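Local atomic coordinates of enoyl-CoA hydratase/isomerase (PDB entry 3QXZ), a protein that probably catalyses the hydration or double-bond isomerisation of enoyl-CoA thioesters, as a trimeric member of the enoyl-CoA hydratase/isomerase (crotonase) family. Residues A51-V56 with V204-A209; A41-L46 with F95-P100; W148-L153 with A157-L162. One frame throughout, in Å; residues are numbered along the deposited sequence. Where two conformers were deposited one is given.

Contact 1. Residues A51-V56 with V204-A209; sequences AVRVIV and VAPESA. With K (potassium ion), chain D; EDO (1,2-ethanediol), chain H.
One face of the Arg53 guanidinium lies against Pro206, whose CA sits 3.4 Å above the plane and toward its rim; at the edges are the carbonyl oxygen of Val204, the methyl of Ala209 and a 1,2-ethanediol. The two terminal nitrogens close on one acceptor: NH1 reaches Val204 O at 3.0 Å, nearly in line with the C=O bond, while NH2 approaches Val204 O at 2.9 Å from above the carbonyl plane. Because one oxygen serves both, neither bond is straight, the N-H...O angles being 135° and 140°. Bends at chi2 and chi3 bring the long side chain round to this carbonyl. In the crotonase fold the grip joins the entry to strand 54-59 to the turn between helices 186-203 and 206-222. Val204 is the first residue past the first helix, so its carbonyl is probably available to a donor, and proline suits the first turn of the second, where no backbone N-H is needed. The third nitrogen, NE of Arg53, donates to O2 of the ethanediol at 2.9 Å, and O1 of that molecule donates to Pro206 O. Next to Arg53 in sequence, Val52 turns its carbonyl oxygen to the potassium ion, 2.6 Å from Val52 O.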
ATOM      1  N   ALA A  51     -25.139 -20.663  -7.034  1.00 19.83           N
ATOM      2  CA  ALA A  51     -26.214 -19.701  -6.809  1.00 19.83           C
ATOM      3  C   ALA A  51     -25.775 -18.534  -5.925  1.00 18.46           C
ATOM      4  O   ALA A  51     -26.467 -17.524  -5.847  1.00 19.93           O
ATOM      5  CB  ALA A  51     -27.413 -20.395  -6.200  1.00 20.91           C
ATOM      6  N   VAL A  52     -24.644 -18.686  -5.242  1.00 15.42           N
ATOM      7  CA  VAL A  52     -24.155 -17.644  -4.330  1.00 13.86           C
ATOM      8  C   VAL A  52     -23.130 -16.768  -5.058  1.00 12.32           C
ATOM      9  O   VAL A  52     -22.024 -17.223  -5.409  1.00 13.48           O
ATOM     10  CB  VAL A  52     -23.571 -18.221  -3.034  1.00 14.15           C
ATOM     11  CG1 VAL A  52     -22.947 -17.103  -2.170  1.00 12.96           C
ATOM     12  CG2 VAL A  52     -24.651 -18.963  -2.213  1.00 14.40           C
ATOM     13  N   ARG A  53     -23.521 -15.526  -5.301  1.00 11.17           N
ATOM     14  CA  ARG A  53     -22.695 -14.547  -6.010  1.00 10.39           C
ATOM     15  C   ARG A  53     -21.778 -13.743  -5.092  1.00 10.10           C
ATOM     16  O   ARG A  53     -20.682 -13.332  -5.517  1.00 10.33           O
ATOM     17  CB  ARG A  53     -23.575 -13.585  -6.820  1.00 10.76           C
ATOM     18  CG  ARG A  53     -24.347 -14.247  -7.998  1.00 11.84           C
ATOM     19  CD  ARG A  53     -23.440 -14.855  -9.079  1.00 12.55           C
ATOM     20  NE  ARG A  53     -22.325 -13.956  -9.319  1.00 12.12           N
ATOM     21  CZ  ARG A  53     -22.381 -12.813  -9.983  1.00 11.91           C
ATOM     22  NH1 ARG A  53     -23.468 -12.431 -10.672  1.00 13.08           N
ATOM     23  NH2 ARG A  53     -21.295 -12.054 -10.001  1.00 12.26           N
ATOM     24  N   VAL A  54     -22.223 -13.515  -3.859  1.00 10.50           N
ATOM     25  CA  VAL A  54     -21.482 -12.690  -2.890  1.00 10.57           C
ATOM     26  C   VAL A  54     -21.802 -13.214  -1.504  1.00 10.37           C
ATOM     27  O   VAL A  54     -22.946 -13.630  -1.238  1.00 11.01           O
ATOM     28  CB  VAL A  54     -21.906 -11.182  -2.943  1.00 10.38           C
ATOM     29  CG1 VAL A  54     -21.074 -10.333  -1.987  1.00 11.40           C
ATOM     30  CG2 VAL A  54     -21.826 -10.621  -4.331  1.00 12.44           C
ATOM     31  N   ILE A  55     -20.798 -13.161  -0.628  1.00  9.74           N
ATOM     32  CA  ILE A  55     -20.955 -13.485   0.782  1.00  9.45           C
ATOM     33  C   ILE A  55     -20.766 -12.215   1.602  1.00  9.34           C
ATOM     34  O   ILE A  55     -19.776 -11.493   1.418  1.00  9.76           O
ATOM     35  CB  ILE A  55     -19.924 -14.541   1.221  1.00  9.89           C
ATOM     36  CG1 ILE A  55     -20.098 -15.835   0.422  1.00 10.73           C
ATOM     37  CG2 ILE A  55     -20.005 -14.792   2.736  1.00 11.74           C
ATOM     38  CD1 ILE A  55     -18.846 -16.733   0.371  1.00 13.48           C
ATOM     39  N   VAL A  56     -21.709 -11.941   2.497  1.00 10.44           N
ATOM     40  CA  VAL A  56     -21.585 -10.832   3.457  1.00 10.92           C
ATOM     41  C   VAL A  56     -21.411 -11.416   4.844  1.00 11.39           C
ATOM     42  O   VAL A  56     -22.228 -12.236   5.262  1.00 12.19           O
ATOM     43  CB  VAL A  56     -22.817  -9.893   3.401  1.00 11.02           C
ATOM     44  CG1 VAL A  56     -22.730  -8.785   4.466  1.00 12.17           C
ATOM     45  CG2 VAL A  56     -22.948  -9.278   2.007  1.00 11.11           C
ATOM     46  N   VAL A 204     -22.667  -7.639 -12.136  1.00  9.25           N
ATOM     47  CA  VAL A 204     -21.288  -8.080 -12.392  1.00  8.73           C
ATOM     48  C   VAL A 204     -21.324  -9.539 -12.841  1.00  8.72           C
ATOM     49  O   VAL A 204     -21.974 -10.377 -12.210  1.00  8.76           O
ATOM     50  CB  VAL A 204     -20.418  -7.909 -11.128  1.00  8.32           C
ATOM     51  CG1 VAL A 204     -19.039  -8.581 -11.299  1.00  8.90           C
ATOM     52  CG2 VAL A 204     -20.285  -6.416 -10.771  1.00  8.60           C
ATOM     53  N   ALA A 205     -20.656  -9.853 -13.946  1.00  8.28           N
ATOM     54  CA  ALA A 205     -20.713 -11.223 -14.482  1.00  8.84           C
ATOM     55  C   ALA A 205     -20.053 -12.205 -13.502  1.00  8.87           C
ATOM     56  O   ALA A 205     -19.023 -11.876 -12.901  1.00  8.93           O
ATOM     57  CB  ALA A 205     -20.043 -11.304 -15.846  1.00  9.19           C
ATOM     58  N   PRO A 206     -20.621 -13.413 -13.331  1.00  8.47           N
ATOM     59  CA  PRO A 206     -20.065 -14.351 -12.326  1.00  8.95           C
ATOM     60  C   PRO A 206     -18.612 -14.730 -12.581  1.00  8.91           C
ATOM     61  O   PRO A 206     -17.786 -14.686 -11.655  1.00  8.72           O
ATOM     62  CB  PRO A 206     -20.984 -15.587 -12.415  1.00  9.52           C
ATOM     63  CG  PRO A 206     -21.948 -15.321 -13.526  1.00 12.09           C
ATOM     64  CD  PRO A 206     -21.876 -13.897 -13.944  1.00  8.50           C
ATOM     65  N   GLU A 207     -18.269 -15.082 -13.818  1.00  8.53           N
ATOM     66  CA  GLU A 207     -16.897 -15.486 -14.106  1.00  8.66           C
ATOM     67  C   GLU A 207     -15.950 -14.284 -14.065  1.00  8.54           C
ATOM     68  O   GLU A 207     -14.776 -14.416 -13.698  1.00  8.08           O
ATOM     69  CB  GLU A 207     -16.803 -16.255 -15.437  1.00  9.66           C
ATOM     70  CG  GLU A 207     -15.494 -17.021 -15.610  1.00 11.67           C
ATOM     71  CD  GLU A 207     -15.288 -18.186 -14.647  1.00 14.53           C
ATOM     72  OE1 GLU A 207     -16.220 -18.587 -13.906  1.00 16.19           O
ATOM     73  OE2 GLU A 207     -14.164 -18.711 -14.646  1.00 18.31           O
ATOM     74  N   SER A 208     -16.430 -13.107 -14.468  1.00  7.96           N
ATOM     75  CA  SER A 208     -15.629 -11.881 -14.360  1.00  7.44           C
ATOM     76  C   SER A 208     -15.208 -11.636 -12.900  1.00  7.23           C
ATOM     77  O   SER A 208     -14.023 -11.375 -12.616  1.00  7.47           O
ATOM     78  CB  SER A 208     -16.452 -10.689 -14.859  1.00  7.83           C
ATOM     79  OG  SER A 208     -16.670 -10.778 -16.256  1.00  7.67           O
ATOM     80  N   ALA A 209     -16.169 -11.712 -11.983  1.00  7.23           N
ATOM     81  CA  ALA A 209     -15.840 -11.522 -10.561  1.00  7.85           C
ATOM     82  C   ALA A 209     -14.870 -12.580 -10.067  1.00  8.00           C
ATOM     83  O   ALA A 209     -13.908 -12.251  -9.364  1.00  8.02           O
ATOM     84  CB  ALA A 209     -17.095 -11.537  -9.720  1.00  8.89           C
TER
HETATM   85  K     K D 262     -20.323 -19.237  -5.096  1.00 12.72           K
HETATM   86  C1  EDO H 266     -18.082 -16.157  -8.278  1.00 23.33           C
HETATM   87  O1  EDO H 266     -17.889 -14.798  -8.674  1.00 23.42           O
HETATM   88  C2  EDO H 266     -19.445 -16.214  -7.608  1.00 19.42           C
HETATM   89  O2  EDO H 266     -20.506 -16.045  -8.581  1.00 17.59           O
HETATM   90  O   HOH W   1     -19.751 -19.614  -7.733  1.00 22.97           O

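Contact 2. Residues A41-L46 with F95-P100; sequences AAYQRL and FELRTP. With K (potassium ion), chain D; EDO (1,2-ethanediol), chain I.
Tyr43 and Leu97 cross at about a right angle, the leucine reaching from the loop before strand 101-105 to helix 33-48, which packs on the sheet of this crotonase fold. One branch does the touching: CD1 of Leu97 lies 3.9 Å from CD1 of Tyr43 and equally close to its CB, wedged where the ring leaves the backbone, and it meets the ring obliquely. The Tyr43 ring swings to the same side as its backbone N (chi1 -84°), which sends the ring out from the helix and offers CB, CG and CD1 to the leucine methyl. A branched aliphatic side chain suits this spot, since the second methyl, CD2, can turn toward the helix backbone near Tyr43 O. Ile55 of strand 54-59 packs against both Leu97 and Leu46, so that strand backs the contact.

On the outer side the partners are polar. The carboxamide of Gln44 binds both hydroxyls of a 1,2-ethanediol through its nitrogen and its oxygen: NE2 donates to O2 of the diol at 2.9 Å, and OE1 accepts from O1 at 2.8 Å. Gln44 bends at chi2 (64°) to bring the amide there, and a glutamine can both give and take.

No hydrogen bond spans the two segments; a potassium ion links them instead. Near the end of helix 33-48, the carbonyl of Leu46 turns to the ion, and Thr99, from the loop, supplies a compact hydroxyl roughly at right angles to that carbonyl about the ion, with a methyl left for the apolar side. Carbonyl oxygens of Asp47, Asp49 and Val52 and a water complete the site. Leu46 O stands 2.8 Å from the potassium, and Thr99 OG1 2.9 Å from it.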
ATOM      1  N   ALA A  41     -15.865 -23.803   7.035  1.00 14.91           N
ATOM      2  CA  ALA A  41     -16.726 -24.750   6.318  1.00 15.06           C
ATOM      3  C   ALA A  41     -17.784 -24.027   5.502  1.00 14.96           C
ATOM      4  O   ALA A  41     -18.069 -24.433   4.379  1.00 15.01           O
ATOM      5  CB  ALA A  41     -17.386 -25.723   7.299  1.00 16.44           C
ATOM      6  N   ALA A  42     -18.351 -22.958   6.060  1.00 13.99           N
ATOM      7  CA  ALA A  42     -19.369 -22.169   5.359  1.00 14.45           C
ATOM      8  C   ALA A  42     -18.761 -21.448   4.157  1.00 14.29           C
ATOM      9  O   ALA A  42     -19.351 -21.444   3.081  1.00 14.07           O
ATOM     10  CB  ALA A  42     -20.040 -21.169   6.290  1.00 14.82           C
ATOM     11  N   TYR A  43     -17.589 -20.840   4.324  1.00 13.10           N
ATOM     12  CA  TYR A  43     -16.898 -20.218   3.186  1.00 12.81           C
ATOM     13  C   TYR A  43     -16.730 -21.220   2.039  1.00 13.09           C
ATOM     14  O   TYR A  43     -16.990 -20.896   0.885  1.00 12.64           O
ATOM     15  CB  TYR A  43     -15.530 -19.685   3.598  1.00 13.00           C
ATOM     16  CG  TYR A  43     -15.537 -18.319   4.227  1.00 12.07           C
ATOM     17  CD1 TYR A  43     -16.534 -17.386   3.943  1.00 14.54           C
ATOM     18  CD2 TYR A  43     -14.519 -17.951   5.091  1.00 13.90           C
ATOM     19  CE1 TYR A  43     -16.504 -16.108   4.500  1.00 14.70           C
ATOM     20  CE2 TYR A  43     -14.491 -16.673   5.672  1.00 13.12           C
ATOM     21  CZ  TYR A  43     -15.498 -15.774   5.373  1.00 12.94           C
ATOM     22  OH  TYR A  43     -15.474 -14.499   5.907  1.00 14.54           O
ATOM     23  N   GLN A  44     -16.278 -22.434   2.347  1.00 13.83           N
ATOM     24  CA  GLN A  44     -16.031 -23.410   1.293  1.00 14.92           C
ATOM     25  C   GLN A  44     -17.324 -23.824   0.576  1.00 15.12           C
ATOM     26  O   GLN A  44     -17.392 -23.847  -0.661  1.00 14.88           O
ATOM     27  CB  GLN A  44     -15.305 -24.646   1.832  1.00 15.36           C
ATOM     28  CG  GLN A  44     -14.913 -25.622   0.701  1.00 19.00           C
ATOM     29  CD  GLN A  44     -13.913 -24.994  -0.255  1.00 23.29           C
ATOM     30  OE1 GLN A  44     -12.763 -24.743   0.113  1.00 25.55           O
ATOM     31  NE2 GLN A  44     -14.351 -24.726  -1.494  1.00 25.05           N
ATOM     32  N   ARG A  45     -18.365 -24.121   1.348  1.00 14.94           N
ATOM     33  CA  ARG A  45     -19.635 -24.556   0.772  1.00 15.33           C
ATOM     34  C   ARG A  45     -20.260 -23.440  -0.062  1.00 14.80           C
ATOM     35  O   ARG A  45     -20.749 -23.687  -1.167  1.00 15.63           O
ATOM     36  CB  ARG A  45     -20.578 -25.016   1.893  1.00 16.43           C
ATOM     37  CG  ARG A  45     -21.981 -25.336   1.416  1.00 18.87           C
ATOM     38  CD  ARG A  45     -22.838 -25.924   2.536  1.00 23.52           C
ATOM     39  NE  ARG A  45     -22.690 -25.184   3.786  1.00 25.32           N
ATOM     40  CZ  ARG A  45     -23.255 -24.007   4.046  1.00 25.82           C
ATOM     41  NH1 ARG A  45     -24.025 -23.406   3.137  1.00 28.03           N
ATOM     42  NH2 ARG A  45     -23.034 -23.426   5.221  1.00 27.10           N
ATOM     43  N   LEU A  46     -20.241 -22.212   0.462  1.00 13.65           N
ATOM     44  CA  LEU A  46     -20.848 -21.087  -0.230  1.00 13.40           C
ATOM     45  C   LEU A  46     -20.056 -20.742  -1.484  1.00 13.23           C
ATOM     46  O   LEU A  46     -20.639 -20.364  -2.504  1.00 13.00           O
ATOM     47  CB  LEU A  46     -20.991 -19.871   0.706  1.00 13.22           C
ATOM     48  CG  LEU A  46     -21.963 -20.068   1.877  1.00 14.13           C
ATOM     49  CD1 LEU A  46     -21.839 -18.905   2.842  1.00 16.10           C
ATOM     50  CD2 LEU A  46     -23.396 -20.227   1.385  1.00 15.31           C
ATOM     51  N   PHE A  95     -10.101 -14.586   1.251  1.00  7.62           N
ATOM     52  CA  PHE A  95      -9.354 -14.149   0.065  1.00  7.83           C
ATOM     53  C   PHE A  95      -8.891 -15.319  -0.831  1.00  7.75           C
ATOM     54  O   PHE A  95      -8.325 -15.064  -1.895  1.00  8.88           O
ATOM     55  CB  PHE A  95      -8.178 -13.213   0.447  1.00  9.04           C
ATOM     56  CG  PHE A  95      -7.157 -13.854   1.320  1.00  9.05           C
ATOM     57  CD1 PHE A  95      -6.209 -14.731   0.790  1.00 10.43           C
ATOM     58  CD2 PHE A  95      -7.141 -13.584   2.688  1.00 11.14           C
ATOM     59  CE1 PHE A  95      -5.266 -15.363   1.618  1.00 12.17           C
ATOM     60  CE2 PHE A  95      -6.199 -14.197   3.525  1.00 14.14           C
ATOM     61  CZ  PHE A  95      -5.272 -15.079   3.001  1.00 14.86           C
ATOM     62  N   GLU A  96      -9.143 -16.564  -0.415  1.00  8.68           N
ATOM     63  CA  GLU A  96      -8.830 -17.736  -1.229  0.70  9.06           C
ATOM     64  C   GLU A  96     -10.007 -18.149  -2.104  1.00  9.23           C
ATOM     65  O   GLU A  96      -9.861 -19.024  -2.968  1.00 10.99           O
ATOM     66  CB  GLU A  96      -8.417 -18.913  -0.325  0.70  9.82           C
ATOM     67  CG  GLU A  96      -7.036 -18.688   0.287  0.70 11.33           C
ATOM     68  CD  GLU A  96      -6.596 -19.690   1.352  0.70 16.00           C
ATOM     69  OE1 GLU A  96      -7.425 -20.251   2.075  0.70 13.64           O
ATOM     70  OE2 GLU A  96      -5.366 -19.868   1.502  0.70 19.93           O
ATOM     71  N   LEU A  97     -11.174 -17.543  -1.886  1.00  8.42           N
ATOM     72  CA  LEU A  97     -12.411 -17.958  -2.582  1.00  8.84           C
ATOM     73  C   LEU A  97     -12.546 -17.329  -3.968  1.00  9.08           C
ATOM     74  O   LEU A  97     -11.936 -16.297  -4.257  1.00  8.59           O
ATOM     75  CB  LEU A  97     -13.641 -17.554  -1.755  1.00  9.47           C
ATOM     76  CG  LEU A  97     -13.657 -17.989  -0.286  1.00  9.10           C
ATOM     77  CD1 LEU A  97     -14.975 -17.555   0.353  1.00 11.02           C
ATOM     78  CD2 LEU A  97     -13.381 -19.490  -0.109  1.00 10.20           C
ATOM     79  N   ARG A  98     -13.376 -17.938  -4.814  1.00  9.20           N
ATOM     80  CA  ARG A  98     -13.758 -17.300  -6.077  0.50  9.52           C
ATOM     81  C   ARG A  98     -14.851 -16.244  -5.852  1.00  9.45           C
ATOM     82  O   ARG A  98     -14.990 -15.311  -6.643  1.00 11.18           O
ATOM     83  CB  ARG A  98     -14.237 -18.368  -7.061  0.50 10.57           C
ATOM     84  CG  ARG A  98     -13.179 -19.418  -7.358  0.50 12.09           C
ATOM     85  CD  ARG A  98     -13.726 -20.594  -8.150  0.50 16.52           C
ATOM     86  NE  ARG A  98     -14.912 -21.182  -7.528  0.50 19.75           N
ATOM     87  CZ  ARG A  98     -14.881 -22.131  -6.597  0.50 21.75           C
ATOM     88  NH1 ARG A  98     -13.724 -22.615  -6.166  0.50 22.99           N
ATOM     89  NH2 ARG A  98     -16.015 -22.599  -6.091  0.50 22.43           N
ATOM     90  N   THR A  99     -15.577 -16.368  -4.752  1.00  9.11           N
ATOM     91  CA  THR A  99     -16.737 -15.530  -4.447  1.00  9.63           C
ATOM     92  C   THR A  99     -16.329 -14.301  -3.658  1.00  8.57           C
ATOM     93  O   THR A  99     -15.676 -14.439  -2.634  1.00  8.97           O
ATOM     94  CB  THR A  99     -17.768 -16.347  -3.641  1.00  9.94           C
ATOM     95  OG1 THR A  99     -18.114 -17.518  -4.397  1.00 10.81           O
ATOM     96  CG2 THR A  99     -19.033 -15.553  -3.307  1.00 10.03           C
ATOM     97  N   PRO A 100     -16.751 -13.096  -4.095  1.00  8.06           N
ATOM     98  CA  PRO A 100     -16.481 -11.883  -3.319  1.00  8.38           C
ATOM     99  C   PRO A 100     -17.060 -11.956  -1.912  1.00  8.18           C
ATOM    100  O   PRO A 100     -18.161 -12.515  -1.706  1.00  8.83           O
ATOM    101  CB  PRO A 100     -17.190 -10.790  -4.130  1.00  8.73           C
ATOM    102  CG  PRO A 100     -17.110 -11.285  -5.549  1.00  9.40           C
ATOM    103  CD  PRO A 100     -17.357 -12.776  -5.405  1.00  8.36           C
TER
HETATM  104  K     K D 262     -20.323 -19.237  -5.096  1.00 12.72           K
HETATM  105  C1  EDO I 267     -10.953 -22.195  -1.558  1.00 25.80           C
HETATM  106  O1  EDO I 267     -10.615 -23.532  -1.164  1.00 29.89           O
HETATM  107  C2  EDO I 267     -11.555 -22.204  -2.957  1.00 26.12           C
HETATM  108  O2  EDO I 267     -12.926 -22.628  -2.894  1.00 22.37           O
HETATM  109  O   HOH W   1     -19.751 -19.614  -7.733  1.00 22.97           O

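Contact 3. Residues W148-L153 with A157-L162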
ATOM      1  N   TRP A 148       0.500 -10.181   7.070  1.00  6.40           N
ATOM      2  CA  TRP A 148       0.493 -10.156   5.618  1.00  6.22           C
ATOM      3  C   TRP A 148      -0.641  -9.287   5.049  1.00  6.37           C
ATOM      4  O   TRP A 148      -0.415  -8.494   4.112  1.00  7.08           O
ATOM      5  CB  TRP A 148       0.365 -11.624   5.149  1.00  6.91           C
ATOM      6  CG  TRP A 148       0.387 -11.866   3.671  1.00  7.34           C
ATOM      7  CD1 TRP A 148       1.487 -12.048   2.888  1.00  9.04           C
ATOM      8  CD2 TRP A 148      -0.745 -11.952   2.813  1.00  7.90           C
ATOM      9  NE1 TRP A 148       1.096 -12.197   1.568  1.00  8.71           N
ATOM     10  CE2 TRP A 148      -0.262 -12.168   1.498  1.00  7.82           C
ATOM     11  CE3 TRP A 148      -2.123 -11.901   3.025  1.00  9.90           C
ATOM     12  CZ2 TRP A 148      -1.118 -12.305   0.403  1.00 10.44           C
ATOM     13  CZ3 TRP A 148      -2.972 -12.051   1.925  1.00 11.06           C
ATOM     14  CH2 TRP A 148      -2.450 -12.254   0.636  1.00 11.99           C
ATOM     15  N   THR A 149      -1.849  -9.401   5.597  1.00  6.42           N
ATOM     16  CA  THR A 149      -2.972  -8.620   5.061  1.00  6.48           C
ATOM     17  C   THR A 149      -2.804  -7.141   5.391  1.00  6.62           C
ATOM     18  O   THR A 149      -3.099  -6.277   4.550  1.00  6.51           O
ATOM     19  CB  THR A 149      -4.325  -9.069   5.626  1.00  6.71           C
ATOM     20  OG1 THR A 149      -4.251  -8.995   7.060  1.00  6.94           O
ATOM     21  CG2 THR A 149      -4.698 -10.496   5.173  1.00  8.29           C
ATOM     22  N   LEU A 150      -2.328  -6.818   6.584  1.00  6.28           N
ATOM     23  CA  LEU A 150      -2.428  -5.427   7.026  1.00  6.20           C
ATOM     24  C   LEU A 150      -1.509  -4.451   6.270  1.00  6.14           C
ATOM     25  O   LEU A 150      -1.986  -3.403   5.842  1.00  6.17           O
ATOM     26  CB  LEU A 150      -2.259  -5.316   8.556  1.00  7.02           C
ATOM     27  CG  LEU A 150      -2.546  -3.933   9.147  1.00  5.91           C
ATOM     28  CD1 LEU A 150      -3.958  -3.434   8.818  1.00  7.72           C
ATOM     29  CD2 LEU A 150      -2.326  -4.003  10.664  1.00  6.52           C
ATOM     30  N   PRO A 151      -0.215  -4.774   6.077  1.00  6.44           N
ATOM     31  CA  PRO A 151       0.600  -3.811   5.303  1.00  6.91           C
ATOM     32  C   PRO A 151       0.103  -3.656   3.859  1.00  6.65           C
ATOM     33  O   PRO A 151       0.332  -2.599   3.241  1.00  6.71           O
ATOM     34  CB  PRO A 151       2.021  -4.397   5.367  1.00  7.36           C
ATOM     35  CG  PRO A 151       1.813  -5.875   5.657  1.00  8.34           C
ATOM     36  CD  PRO A 151       0.588  -5.915   6.566  1.00  6.62           C
ATOM     37  N   ARG A 152      -0.584  -4.670   3.335  1.00  6.40           N
ATOM     38  CA  ARG A 152      -1.140  -4.612   1.972  1.00  6.33           C
ATOM     39  C   ARG A 152      -2.376  -3.720   1.905  1.00  6.80           C
ATOM     40  O   ARG A 152      -2.879  -3.472   0.801  1.00  7.88           O
ATOM     41  CB  ARG A 152      -1.446  -6.016   1.474  1.00  6.89           C
ATOM     42  CG  ARG A 152      -0.205  -6.727   0.992  1.00  6.98           C
ATOM     43  CD  ARG A 152      -0.435  -8.241   0.728  1.00  7.86           C
ATOM     44  NE  ARG A 152       0.789  -8.853   0.221  1.00  8.50           N
ATOM     45  CZ  ARG A 152       1.853  -9.121   0.961  1.00  8.41           C
ATOM     46  NH1 ARG A 152       1.834  -8.929   2.279  1.00  7.64           N
ATOM     47  NH2 ARG A 152       2.954  -9.578   0.405  1.00  8.99           N
ATOM     48  N   LEU A 153      -2.851  -3.222   3.044  1.00  6.17           N
ATOM     49  CA  LEU A 153      -3.938  -2.245   3.101  1.00  5.86           C
ATOM     50  C   LEU A 153      -3.403  -0.845   3.395  1.00  6.16           C
ATOM     51  O   LEU A 153      -3.798   0.118   2.750  1.00  6.96           O
ATOM     52  CB  LEU A 153      -4.929  -2.643   4.201  1.00  6.71           C
ATOM     53  CG  LEU A 153      -5.674  -3.946   3.944  1.00  5.99           C
ATOM     54  CD1 LEU A 153      -6.345  -4.464   5.196  1.00  7.17           C
ATOM     55  CD2 LEU A 153      -6.692  -3.685   2.809  1.00  7.31           C
ATOM     56  N   ALA A 157       4.029   1.417   8.015  1.00  6.57           N
ATOM     57  CA  ALA A 157       4.060   2.221   9.246  1.00  6.29           C
ATOM     58  C   ALA A 157       2.774   2.134  10.029  1.00  6.53           C
ATOM     59  O   ALA A 157       2.793   1.922  11.258  1.00  6.70           O
ATOM     60  CB  ALA A 157       4.405   3.685   8.930  1.00  7.67           C
ATOM     61  N   VAL A 158       1.649   2.309   9.345  1.00  6.64           N
ATOM     62  CA  VAL A 158       0.357   2.130  10.015  1.00  6.73           C
ATOM     63  C   VAL A 158       0.248   0.687  10.514  1.00  5.82           C
ATOM     64  O   VAL A 158      -0.224   0.441  11.631  1.00  7.00           O
ATOM     65  CB  VAL A 158      -0.835   2.556   9.134  1.00  6.26           C
ATOM     66  CG1 VAL A 158      -2.154   2.302   9.863  1.00  7.99           C
ATOM     67  CG2 VAL A 158      -0.736   4.064   8.790  1.00  8.84           C
ATOM     68  N   ALA A 159       0.697  -0.284   9.706  1.00  5.51           N
ATOM     69  CA  ALA A 159       0.664  -1.676  10.151  1.00  6.17           C
ATOM     70  C   ALA A 159       1.512  -1.881  11.399  1.00  6.59           C
ATOM     71  O   ALA A 159       1.047  -2.503  12.361  1.00  6.87           O
ATOM     72  CB  ALA A 159       1.111  -2.606   9.041  1.00  6.47           C
ATOM     73  N   ALA A 160       2.733  -1.348  11.410  1.00  6.55           N
ATOM     74  CA  ALA A 160       3.602  -1.520  12.578  1.00  6.47           C
ATOM     75  C   ALA A 160       2.965  -0.891  13.813  1.00  7.25           C
ATOM     76  O   ALA A 160       3.029  -1.463  14.910  1.00  7.38           O
ATOM     77  CB  ALA A 160       4.980  -0.917  12.293  1.00  7.62           C
ATOM     78  N   GLU A 161       2.386   0.303  13.680  1.00  7.05           N
ATOM     79  CA  GLU A 161       1.773   0.942  14.848  1.00  7.31           C
ATOM     80  C   GLU A 161       0.642   0.060  15.385  1.00  7.17           C
ATOM     81  O   GLU A 161       0.579  -0.208  16.592  1.00  7.41           O
ATOM     82  CB  GLU A 161       1.202   2.295  14.447  1.00  7.52           C
ATOM     83  CG  GLU A 161       0.511   3.018  15.587  1.00 10.64           C
ATOM     84  CD  GLU A 161      -0.167   4.304  15.151  1.00 13.49           C
ATOM     85  OE1 GLU A 161       0.050   4.796  14.036  1.00 11.48           O
ATOM     86  OE2 GLU A 161      -0.974   4.806  15.951  1.00 18.39           O
ATOM     87  N   LEU A 162      -0.269  -0.406  14.533  1.00  6.75           N
ATOM     88  CA  LEU A 162      -1.410  -1.170  15.021  0.70  7.33           C
ATOM     89  C   LEU A 162      -0.959  -2.508  15.607  1.00  7.05           C
ATOM     90  O   LEU A 162      -1.486  -2.927  16.648  1.00  7.84           O
ATOM     91  CB  LEU A 162      -2.454  -1.353  13.913  0.70  8.10           C
ATOM     92  CG  LEU A 162      -3.033  -0.044  13.364  0.70  9.09           C
ATOM     93  CD1 LEU A 162      -4.150  -0.319  12.351  0.70 10.68           C
ATOM     94  CD2 LEU A 162      -3.543   0.867  14.496  0.70 11.03           C
TER
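Leu150 lies against the helical face carrying Ala159 and Leu162, and this is where the contact is tight. Its CD2 comes to 3.8 Å from CA of Ala159, close enough to touch the helix backbone itself, and its CG to 3.9 Å from CB of Ala159. Alanine suits the spot because its single methyl lets the leucine approach so near. CG of Leu150 stands opposite its backbone N (chi1 -172°), and chi2 turns the CD2 branch to the 157-162 part of helix 151-165. The same branch reaches Leu162 more loosely, with CD2 of Leu150 at 4.2 Å from CB of Leu162.

Pro151 forms the other flank: CB of Ala159 lies 3.9 Å from its backbone N, a nitrogen with no hydrogen to donate, so an apolar methyl can rest there without burying an N-H. In this crotonase-family subunit the short helix 146-149 gives way here to helix 151-165, and the chain turns between 153 and 157, so that CA of Pro151 and CA of Ala159 come within 5.3 Å. Leu179 and Leu163 also pack on Leu150, which extends the apolar cluster.

Away from this patch the side chains stand apart and the partly exposed Arg152 turns to Trp148 rather than to the second segment. Its guanidinium lies over the indole, NE1 of Trp148 being 3.2 Å above the centre of the guanidinium plane. NH1 of Arg152 donates in that plane to Trp148 O at 2.9 Å, with an N-H...O angle of 156°, which fixes the group's rotation. The third subunit also reaches here: its Gln220 packs on Pro151, and its Leu216 on Ala160, whose methyl points away from 148-153.

Overall arrangement
Contacts 1 and 2 are neighbours, their centres 11 Å apart, and they share the potassium ion with its water. Their segments alternate along the chain, in the order 41-46, 51-56, 95-100 and 204-209, so helix 33-48, strand 54-59, the loop before strand 101-105 and helix 206-222 are interlocked around one end of the sheet. A probable hydrogen bond from Ile55 N to Pro100 O ties them. Contact 3 lies across the chain's centre, about 28 Å from contact 1 centre to centre and nested in its loop; it touches contact 2 where the Phe95 and Trp148 rings meet. Through 204-209 in contact 1, and both segments in contact 3, these regions meet other subunits of the trimer.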